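Local coordinates for protein phenolpthiocerol synthesis type-I polyketide synthase ppsA (Mycobacterium bovis, PDB 7AKC) that probably takes part in building the lipid core of phthiocerols and phenolphthiocerols, the piece described here being its acyltransferase domain, at residues 109-119 with 259-270; 242-250 with 272-282. One frame throughout, in Å; residues are numbered along the deposited sequence.

Contact 1: residues 109-119 with 259-270; sequences IGHSMGEVAAA and HWATNMRNPVHF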
loop_
_atom_site.group_PDB
_atom_site.type_symbol
_atom_site.label_atom_id
_atom_site.label_comp_id
_atom_site.label_asym_id
_atom_site.label_seq_id
_atom_site.Cartn_x
_atom_site.Cartn_y
_atom_site.Cartn_z
ATOM N N ILE A 109 -2.019 -3.464 8.706
ATOM C CA ILE A 109 -1.108 -3.518 7.576
ATOM C C ILE A 109 -1.558 -2.443 6.625
ATOM O O ILE A 109 -2.718 -2.383 6.255
ATOM C CB ILE A 109 -1.098 -4.907 6.896
ATOM C CG1 ILE A 109 -0.558 -5.992 7.871
ATOM C CG2 ILE A 109 -0.276 -4.855 5.628
ATOM C CD1 ILE A 109 -0.626 -7.432 7.352
ATOM N N GLY A 110 -0.648 -1.567 6.273
ATOM C CA GLY A 110 -0.925 -0.493 5.326
ATOM C C GLY A 110 -0.204 -0.810 4.031
ATOM O O GLY A 110 0.985 -1.113 4.040
ATOM N N HIS A 111 -0.917 -0.707 2.912
ATOM C CA HIS A 111 -0.462 -0.954 1.548
ATOM C C HIS A 111 -0.171 0.402 0.897
ATOM O O HIS A 111 -1.042 1.282 0.864
ATOM C CB HIS A 111 -1.585 -1.685 0.818
ATOM C CG HIS A 111 -1.446 -1.833 -0.658
ATOM N ND1 HIS A 111 -1.798 -0.791 -1.525
ATOM C CD2 HIS A 111 -1.152 -2.931 -1.393
ATOM C CE1 HIS A 111 -1.641 -1.279 -2.751
ATOM N NE2 HIS A 111 -1.237 -2.557 -2.719
ATOM N N SER A 112 1.068 0.587 0.396
ATOM C CA SER A 112 1.473 1.801 -0.283
ATOM C C SER A 112 1.174 3.070 0.581
ATOM O O SER A 112 1.477 3.078 1.773
ATOM C CB SER A 112 0.852 1.834 -1.695
ATOM O OG SER A 112 1.167 3.020 -2.419
ATOM N N MET A 113 0.512 4.078 0.030
ATOM C CA MET A 113 0.143 5.289 0.758
ATOM C C MET A 113 -0.749 5.014 1.993
ATOM O O MET A 113 -0.822 5.844 2.891
ATOM C CB MET A 113 -0.495 6.301 -0.202
ATOM C CG MET A 113 0.287 6.506 -1.495
ATOM S SD MET A 113 1.785 7.495 -1.276
ATOM C CE MET A 113 3.076 6.152 -1.153
ATOM N N GLY A 114 -1.337 3.823 2.073
ATOM C CA GLY A 114 -2.176 3.389 3.182
ATOM C C GLY A 114 -1.436 3.155 4.487
ATOM O O GLY A 114 -2.068 3.030 5.539
ATOM N N GLU A 115 -0.089 3.038 4.432
ATOM C CA GLU A 115 0.714 2.821 5.643
ATOM C C GLU A 115 0.630 4.038 6.585
ATOM O O GLU A 115 0.767 3.871 7.792
ATOM C CB GLU A 115 2.171 2.462 5.288
ATOM C CG GLU A 115 3.013 2.162 6.516
ATOM C CD GLU A 115 4.112 1.170 6.204
ATOM O OE1 GLU A 115 5.291 1.533 6.399
ATOM O OE2 GLU A 115 3.800 0.033 5.785
ATOM N N VAL A 116 0.343 5.250 6.067
ATOM C CA VAL A 116 0.143 6.413 6.960
ATOM C C VAL A 116 -1.059 6.147 7.872
ATOM O O VAL A 116 -0.941 6.269 9.101
ATOM C CB VAL A 116 -0.028 7.749 6.204
ATOM C CG1 VAL A 116 -0.482 8.860 7.158
ATOM C CG2 VAL A 116 1.264 8.142 5.524
ATOM N N ALA A 117 -2.205 5.755 7.285
ATOM C CA ALA A 117 -3.409 5.514 8.092
ATOM C C ALA A 117 -3.232 4.367 9.064
ATOM O O ALA A 117 -3.743 4.435 10.189
ATOM C CB ALA A 117 -4.607 5.263 7.193
ATOM N N ALA A 118 -2.495 3.325 8.645
ATOM C CA ALA A 118 -2.204 2.167 9.485
ATOM C C ALA A 118 -1.317 2.609 10.638
ATOM O O ALA A 118 -1.580 2.216 11.772
ATOM C CB ALA A 118 -1.507 1.066 8.671
ATOM N N ALA A 119 -0.315 3.472 10.391
ATOM C CA ALA A 119 0.527 4.002 11.476
ATOM C C ALA A 119 -0.286 4.810 12.451
ATOM O O ALA A 119 0.018 4.779 13.642
ATOM C CB ALA A 119 1.665 4.847 10.925
ATOM N N HIS A 259 11.360 7.244 7.292
ATOM C CA HIS A 259 10.425 6.175 6.971
ATOM C C HIS A 259 9.453 6.590 5.848
ATOM O O HIS A 259 9.264 5.806 4.929
ATOM C CB HIS A 259 9.617 5.724 8.193
ATOM C CG HIS A 259 8.700 4.579 7.873
ATOM N ND1 HIS A 259 9.175 3.286 7.783
ATOM C CD2 HIS A 259 7.382 4.583 7.567
ATOM C CE1 HIS A 259 8.133 2.539 7.446
ATOM N NE2 HIS A 259 7.031 3.282 7.316
ATOM N N TRP A 260 8.824 7.778 5.923
ATOM C CA TRP A 260 7.870 8.184 4.868
ATOM C C TRP A 260 8.534 8.487 3.527
ATOM O O TRP A 260 7.992 8.101 2.478
ATOM C CB TRP A 260 6.957 9.332 5.358
ATOM C CG TRP A 260 6.219 8.938 6.610
ATOM C CD1 TRP A 260 6.372 9.469 7.861
ATOM C CD2 TRP A 260 5.324 7.822 6.753
ATOM N NE1 TRP A 260 5.610 8.766 8.773
ATOM C CE2 TRP A 260 4.959 7.746 8.117
ATOM C CE3 TRP A 260 4.840 6.842 5.868
ATOM C CZ2 TRP A 260 4.139 6.732 8.609
ATOM C CZ3 TRP A 260 3.989 5.875 6.352
ATOM C CH2 TRP A 260 3.663 5.812 7.711
ATOM N N ALA A 261 9.761 9.052 3.547
ATOM C CA ALA A 261 10.541 9.271 2.309
ATOM C C ALA A 261 10.918 7.920 1.679
ATOM O O ALA A 261 10.858 7.759 0.456
ATOM C CB ALA A 261 11.810 10.061 2.623
ATOM N N THR A 262 11.262 6.932 2.521
ATOM C CA THR A 262 11.630 5.609 2.031
ATOM C C THR A 262 10.430 4.849 1.507
ATOM O O THR A 262 10.502 4.207 0.455
ATOM C CB THR A 262 12.357 4.841 3.140
ATOM O OG1 THR A 262 13.605 5.478 3.409
ATOM C CG2 THR A 262 12.574 3.365 2.798
ATOM N N ASN A 263 9.314 4.916 2.250
ATOM C CA ASN A 263 8.066 4.222 1.927
ATOM C C ASN A 263 7.509 4.598 0.550
ATOM O O ASN A 263 7.024 3.728 -0.188
ATOM C CB ASN A 263 7.025 4.441 3.044
ATOM C CG ASN A 263 5.629 4.088 2.641
ATOM O OD1 ASN A 263 4.887 4.943 2.124
ATOM N ND2 ASN A 263 5.283 2.815 2.768
ATOM N N MET A 264 7.611 5.877 0.207
ATOM C CA MET A 264 7.068 6.359 -1.092
ATOM C C MET A 264 7.899 5.846 -2.282
ATOM O O MET A 264 7.338 5.773 -3.367
ATOM C CB MET A 264 7.003 7.893 -1.108
ATOM C CG MET A 264 8.329 8.571 -1.290
ATOM S SD MET A 264 8.205 10.350 -1.054
ATOM C CE MET A 264 6.780 10.719 -2.070
ATOM N N ARG A 265 9.167 5.496 -2.078
ATOM C CA ARG A 265 10.054 5.047 -3.188
ATOM C C ARG A 265 10.139 3.522 -3.226
ATOM O O ARG A 265 10.084 2.962 -4.319
ATOM C CB ARG A 265 11.460 5.622 -2.996
ATOM C CG ARG A 265 12.536 5.035 -3.892
ATOM C CD ARG A 265 12.207 5.218 -5.355
ATOM N NE ARG A 265 13.209 4.591 -6.196
ATOM C CZ ARG A 265 13.148 3.349 -6.647
ATOM N NH1 ARG A 265 12.117 2.577 -6.351
ATOM N NH2 ARG A 265 14.120 2.885 -7.404
ATOM N N ASN A 266 10.285 2.883 -2.060
ATOM C CA ASN A 266 10.488 1.441 -2.050
ATOM C C ASN A 266 9.309 0.690 -2.631
ATOM O O ASN A 266 8.170 1.163 -2.543
ATOM C CB ASN A 266 10.669 0.959 -0.601
ATOM C CG ASN A 266 12.070 1.081 -0.076
ATOM O OD1 ASN A 266 12.945 1.707 -0.681
ATOM N ND2 ASN A 266 12.291 0.532 1.112
ATOM N N PRO A 267 9.540 -0.533 -3.134
ATOM C CA PRO A 267 8.404 -1.397 -3.473
ATOM C C PRO A 267 7.517 -1.630 -2.228
ATOM O O PRO A 267 7.932 -1.431 -1.068
ATOM C CB PRO A 267 9.051 -2.745 -3.856
ATOM C CG PRO A 267 10.468 -2.538 -3.892
ATOM C CD PRO A 267 10.830 -1.221 -3.267
ATOM N N VAL A 268 6.279 -2.009 -2.475
ATOM C CA VAL A 268 5.297 -2.278 -1.394
ATOM C C VAL A 268 5.311 -3.794 -1.146
ATOM O O VAL A 268 4.898 -4.568 -2.037
ATOM C CB VAL A 268 3.897 -1.855 -1.845
ATOM C CG1 VAL A 268 2.867 -2.225 -0.766
ATOM C CG2 VAL A 268 3.847 -0.360 -2.192
ATOM N N HIS A 269 5.827 -4.215 0.014
ATOM C CA HIS A 269 5.998 -5.638 0.351
ATOM C C HIS A 269 4.711 -6.204 0.933
ATOM O O HIS A 269 4.662 -6.620 2.086
ATOM C CB HIS A 269 7.242 -5.808 1.292
ATOM C CG HIS A 269 8.514 -5.314 0.664
ATOM N ND1 HIS A 269 8.890 -3.974 0.707
ATOM C CD2 HIS A 269 9.393 -5.985 -0.132
ATOM C CE1 HIS A 269 10.011 -3.885 -0.007
ATOM N NE2 HIS A 269 10.372 -5.076 -0.499
ATOM N N PHE A 270 3.618 -6.107 0.164
ATOM C CA PHE A 270 2.285 -6.475 0.645
ATOM C C PHE A 270 2.135 -7.948 0.855
ATOM O O PHE A 270 1.742 -8.390 1.948
ATOM C CB PHE A 270 1.230 -5.942 -0.342
ATOM C CG PHE A 270 -0.182 -6.153 0.147
ATOM C CD1 PHE A 270 -0.648 -5.497 1.283
ATOM C CD2 PHE A 270 -1.040 -7.008 -0.518
ATOM C CE1 PHE A 270 -1.943 -5.688 1.737
ATOM C CE2 PHE A 270 -2.317 -7.258 -0.023
ATOM C CZ PHE A 270 -2.774 -6.585 1.099
HETATM O O HOH W 1 2.590 5.218 3.194
#
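Val116 rests its CG2 methyl on one face of the Trp260 indole, over the face, 3.9 Å from the centroid of the six-membered ring and displaced toward its rim, a CH-pi contact. CD2 of the preceding His259 covers the opposite face, so the indole is sandwiched, while Ala119 CB closes its edge, 3.9 Å from Trp260 CZ2. The CG methylene of Glu115 also packs against the six-membered ring, 3.8 Å from Trp260 CZ3. The axes of the helical segments 115-119 and 259-265 stay 12.2 Å apart at closest, a gap bridged largely by the indole.

At the other end Phe270 receives the edge of His111 on its face in a T-shaped pair, planes at 84°, with His111 CD2 3.7 Å from Phe270 CG. Val268 packs beside this pair, its CG1 methyl 3.5 Å from Ser112 N and over a face of the His111 imidazole. This is the region of the GHSxG motif of acyltransferases: the chain turns sharply from strand 107-110 into helix 115-121, and Ser112 takes a positive phi, consistent with a nucleophile elbow. Its OG is hydrogen-bonded to His214 NE2, as in the Ser-His pair of this family.

Toward the polar edge, Met113 bends its CE methyl across to Asn263 and Met264. Water 1 bridges Ser112 O, 2.8 Å away, to Asn263 OD1, donating to both, while Asn263 ND2 is hydrogen-bonded to Thr245 OG1. With CG anti to the backbone N (chi1 -177°), the extended Glu115 chain passes the indole and brings its carboxylate nearly coplanar with the His259 imidazole. His259 NE2 donates to Glu115 OE1 at 2.6 Å and a bent 141°, in the ring plane. Thr245 OG1 also bonds to that oxygen, and Tyr246 OH engages His259 ND1, which should fix the imidazole's rotation.

Contact 2: residues 242-250 with 272-282; sequences ISTTYADLH and QAIASAGSGAD. With NA (sodium ion), chain C.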
loop_
_atom_site.group_PDB
_atom_site.type_symbol
_atom_site.label_atom_id
_atom_site.label_comp_id
_atom_site.label_asym_id
_atom_site.label_seq_id
_atom_site.Cartn_x
_atom_site.Cartn_y
_atom_site.Cartn_z
ATOM N N ILE A 242 2.640 -4.386 10.830
ATOM C CA ILE A 242 3.641 -4.924 9.937
ATOM C C ILE A 242 3.776 -3.917 8.814
ATOM O O ILE A 242 2.794 -3.609 8.113
ATOM C CB ILE A 242 3.356 -6.331 9.389
ATOM C CG1 ILE A 242 3.060 -7.309 10.554
ATOM C CG2 ILE A 242 4.528 -6.792 8.506
ATOM C CD1 ILE A 242 2.724 -8.671 10.113
ATOM N N SER A 243 4.959 -3.311 8.694
ATOM C CA SER A 243 5.194 -2.361 7.599
ATOM C C SER A 243 5.362 -3.111 6.282
ATOM O O SER A 243 5.920 -4.200 6.247
ATOM C CB SER A 243 6.476 -1.585 7.875
ATOM O OG SER A 243 6.770 -0.658 6.844
ATOM N N THR A 244 4.931 -2.499 5.193
ATOM C CA THR A 244 5.155 -3.028 3.855
ATOM C C THR A 244 6.327 -2.275 3.177
ATOM O O THR A 244 6.621 -2.506 1.984
ATOM C CB THR A 244 3.868 -2.882 3.022
ATOM O OG1 THR A 244 3.444 -1.495 2.963
ATOM C CG2 THR A 244 2.723 -3.813 3.532
ATOM N N THR A 245 7.018 -1.407 3.900
ATOM C CA THR A 245 8.097 -0.610 3.366
ATOM C C THR A 245 9.401 -1.352 3.081
ATOM O O THR A 245 10.070 -1.062 2.054
ATOM C CB THR A 245 8.350 0.579 4.297
ATOM O OG1 THR A 245 7.173 1.408 4.282
ATOM C CG2 THR A 245 9.578 1.407 3.881
ATOM N N TYR A 246 9.754 -2.266 3.982
ATOM C CA TYR A 246 11.060 -2.953 3.904
ATOM C C TYR A 246 10.944 -4.438 3.558
ATOM O O TYR A 246 9.998 -5.099 3.978
ATOM C CB TYR A 246 11.791 -2.802 5.241
ATOM C CG TYR A 246 11.837 -1.396 5.774
ATOM C CD1 TYR A 246 12.811 -0.512 5.347
ATOM C CD2 TYR A 246 10.914 -0.951 6.702
ATOM C CE1 TYR A 246 12.866 0.783 5.826
ATOM C CE2 TYR A 246 10.952 0.343 7.187
ATOM C CZ TYR A 246 11.932 1.212 6.748
ATOM O OH TYR A 246 11.986 2.489 7.218
ATOM N N ALA A 247 11.934 -4.930 2.818
ATOM C CA ALA A 247 11.976 -6.360 2.498
ATOM C C ALA A 247 12.184 -7.173 3.781
ATOM O O ALA A 247 11.718 -8.299 3.862
ATOM C CB ALA A 247 13.118 -6.662 1.514
ATOM N N ASP A 248 12.920 -6.609 4.741
ATOM C CA ASP A 248 13.153 -7.289 6.038
ATOM C C ASP A 248 12.041 -6.852 6.977
ATOM O O ASP A 248 12.029 -5.693 7.360
ATOM C CB ASP A 248 14.555 -7.004 6.583
ATOM C CG ASP A 248 14.877 -7.664 7.918
ATOM O OD1 ASP A 248 14.094 -8.514 8.368
ATOM O OD2 ASP A 248 15.919 -7.319 8.491
ATOM N N LEU A 249 11.132 -7.766 7.306
ATOM C CA LEU A 249 9.960 -7.381 8.126
ATOM C C LEU A 249 10.368 -7.217 9.590
ATOM O O LEU A 249 9.583 -6.681 10.344
ATOM C CB LEU A 249 8.829 -8.391 7.950
ATOM C CG LEU A 249 8.351 -8.625 6.523
ATOM C CD1 LEU A 249 7.498 -9.874 6.468
ATOM C CD2 LEU A 249 7.563 -7.435 6.009
ATOM N N HIS A 250 11.595 -7.582 9.937
ATOM C CA HIS A 250 12.082 -7.387 11.325
ATOM C C HIS A 250 12.884 -6.096 11.425
ATOM O O HIS A 250 13.561 -5.902 12.441
ATOM C CB HIS A 250 12.655 -8.708 11.840
ATOM C CG HIS A 250 11.563 -9.718 11.769
ATOM N ND1 HIS A 250 11.443 -10.599 10.714
ATOM C CD2 HIS A 250 10.464 -9.885 12.535
ATOM C CE1 HIS A 250 10.349 -11.312 10.871
ATOM N NE2 HIS A 250 9.730 -10.893 11.982
ATOM N N GLN A 272 4.398 -10.160 1.434
ATOM C CA GLN A 272 5.273 -10.549 2.534
ATOM C C GLN A 272 4.658 -10.182 3.867
ATOM O O GLN A 272 4.746 -10.982 4.795
ATOM C CB GLN A 272 6.663 -9.880 2.389
ATOM C CG GLN A 272 7.458 -10.265 1.112
ATOM C CD GLN A 272 7.127 -9.419 -0.109
ATOM O OE1 GLN A 272 6.155 -8.672 -0.163
ATOM N NE2 GLN A 272 7.984 -9.500 -1.109
ATOM N N ALA A 273 4.032 -8.982 3.984
ATOM C CA ALA A 273 3.397 -8.602 5.249
ATOM C C ALA A 273 2.169 -9.481 5.542
ATOM O O ALA A 273 2.002 -9.958 6.656
ATOM C CB ALA A 273 2.995 -7.121 5.216
ATOM N N ILE A 274 1.308 -9.722 4.538
ATOM C CA ILE A 274 0.130 -10.583 4.727
ATOM C C ILE A 274 0.577 -12.014 5.138
ATOM O O ILE A 274 0.017 -12.595 6.061
ATOM C CB ILE A 274 -0.670 -10.635 3.388
ATOM C CG1 ILE A 274 -1.323 -9.268 3.057
ATOM C CG2 ILE A 274 -1.743 -11.755 3.402
ATOM C CD1 ILE A 274 -2.400 -8.775 4.152
ATOM N N ALA A 275 1.556 -12.579 4.439
ATOM C CA ALA A 275 2.062 -13.921 4.737
ATOM C C ALA A 275 2.583 -14.006 6.166
ATOM O O ALA A 275 2.374 -15.009 6.856
ATOM C CB ALA A 275 3.178 -14.286 3.766
ATOM N N SER A 276 3.257 -12.941 6.626
ATOM C CA SER A 276 3.800 -12.944 8.005
ATOM C C SER A 276 2.643 -12.932 8.994
ATOM O O SER A 276 2.652 -13.656 9.994
ATOM C CB SER A 276 4.668 -11.714 8.227
ATOM O OG SER A 276 5.138 -11.656 9.565
ATOM N N ALA A 277 1.642 -12.086 8.740
ATOM C CA ALA A 277 0.460 -12.023 9.625
ATOM C C ALA A 277 -0.244 -13.386 9.667
ATOM O O ALA A 277 -0.555 -13.898 10.751
ATOM C CB ALA A 277 -0.500 -10.934 9.110
ATOM N N GLY A 278 -0.393 -14.032 8.514
ATOM C CA GLY A 278 -1.062 -15.335 8.448
ATOM C C GLY A 278 -0.263 -16.478 9.075
ATOM O O GLY A 278 -0.839 -17.502 9.481
ATOM N N SER A 279 1.055 -16.298 9.206
ATOM C CA SER A 279 1.980 -17.293 9.727
ATOM C C SER A 279 1.878 -17.392 11.258
ATOM O O SER A 279 1.659 -16.369 11.890
ATOM C CB SER A 279 3.411 -16.864 9.407
ATOM O OG SER A 279 4.357 -17.701 10.066
ATOM N N GLY A 280 2.104 -18.570 11.842
ATOM C CA GLY A 280 2.150 -18.668 13.308
ATOM C C GLY A 280 3.306 -17.882 13.920
ATOM O O GLY A 280 3.312 -17.616 15.123
ATOM N N ALA A 281 4.322 -17.515 13.112
ATOM C CA ALA A 281 5.469 -16.748 13.613
ATOM C C ALA A 281 4.974 -15.366 14.017
ATOM O O ALA A 281 4.273 -14.721 13.239
ATOM C CB ALA A 281 6.547 -16.638 12.547
ATOM N N ASP A 282 5.311 -14.941 15.271
ATOM C CA ASP A 282 4.851 -13.713 15.918
ATOM C C ASP A 282 3.328 -13.749 16.166
ATOM O O ASP A 282 2.737 -12.697 16.411
ATOM C CB ASP A 282 5.213 -12.472 15.077
ATOM C CG ASP A 282 6.697 -12.444 14.720
ATOM O OD1 ASP A 282 7.517 -12.943 15.534
ATOM O OD2 ASP A 282 7.033 -11.976 13.602
HETATM NA NA NA C . 2.219 -14.109 12.176
HETATM O O HOH W 2 2.473 -11.691 12.566
#
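Ile242 and Ala273 meet at the middle of this contact, the methyl of Ala273 lying 3.6 Å from Ile242 CG2. With so small a residue on the helix, the two backbones come within 6.0 Å between the CA atoms of Ile242 and Ala273. The isoleucine reaches along the helix with its other branch: CG1 stands beside the backbone N, anti to the carbonyl carbon (chi1 -53°), and the extended chain carries CD1 one turn on, where it lies 4.1 Å from Ala277 CB and also touches Ser276 OG. A second methyl, Thr244 CG2, approaches Ala273 CB to 3.7 Å, so the alanine methyl meets two methyls of the same segment.

Leu249, farther along the same loop, packs on the flank of the helix. Its CD1 methyl lies 3.4 Å from the carbonyl oxygen of Gln272 and 3.8 Å from Ser276 CB, touching successive turns. The loop is shaped by an ST turn at Ser243 and an Asx turn at Asp248, whose OD1 accepts the backbone N-H of His250. At the exposed edge the contact turns polar: His250 NE2 points in its ring plane at Asp282 OD2, 3.3 Å away, in a weak but nearly straight bond (169°), although the histidine is poorly ordered.

Where the helix ends, backbone carbonyls gather round a sodium ion. Ser276 O binds it at 2.3 Å, joined by the carbonyl oxygens of Ser279, Ala281 and Gly283 and by water 2, and an ST turn at Ser279 shapes this tail.

Helix 270-278 thus lies against the edge strand 240-242 of the parallel sheet and the loop that follows it; Ile274 turns elsewhere, toward strand 107-110 and helix 298-308.

In the fold
The segments of the two contacts alternate along the chain, in the order 109-119, 242-250, 259-270, 272-282, with about 13 Å between centres; helices 257-265 and 270-278 are consecutive. They share polar links. Glu115 OE1 lies 2.7 Å from Ser243 OG, a probable hydrogen bond, and Glu115 OE2 is hydrogen-bonded to Thr244 N. Thr244 OG1 also lies 2.7 Å from Gly110 O in a probable hydrogen bond, tying the loop after strand 240-242 to the turn that carries the presumed nucleophile. The sodium site lies well away from the presumed nucleophile: the ion is 22.5 Å from Ser112 OG, though only about 9 Å from the side chain of Ile109.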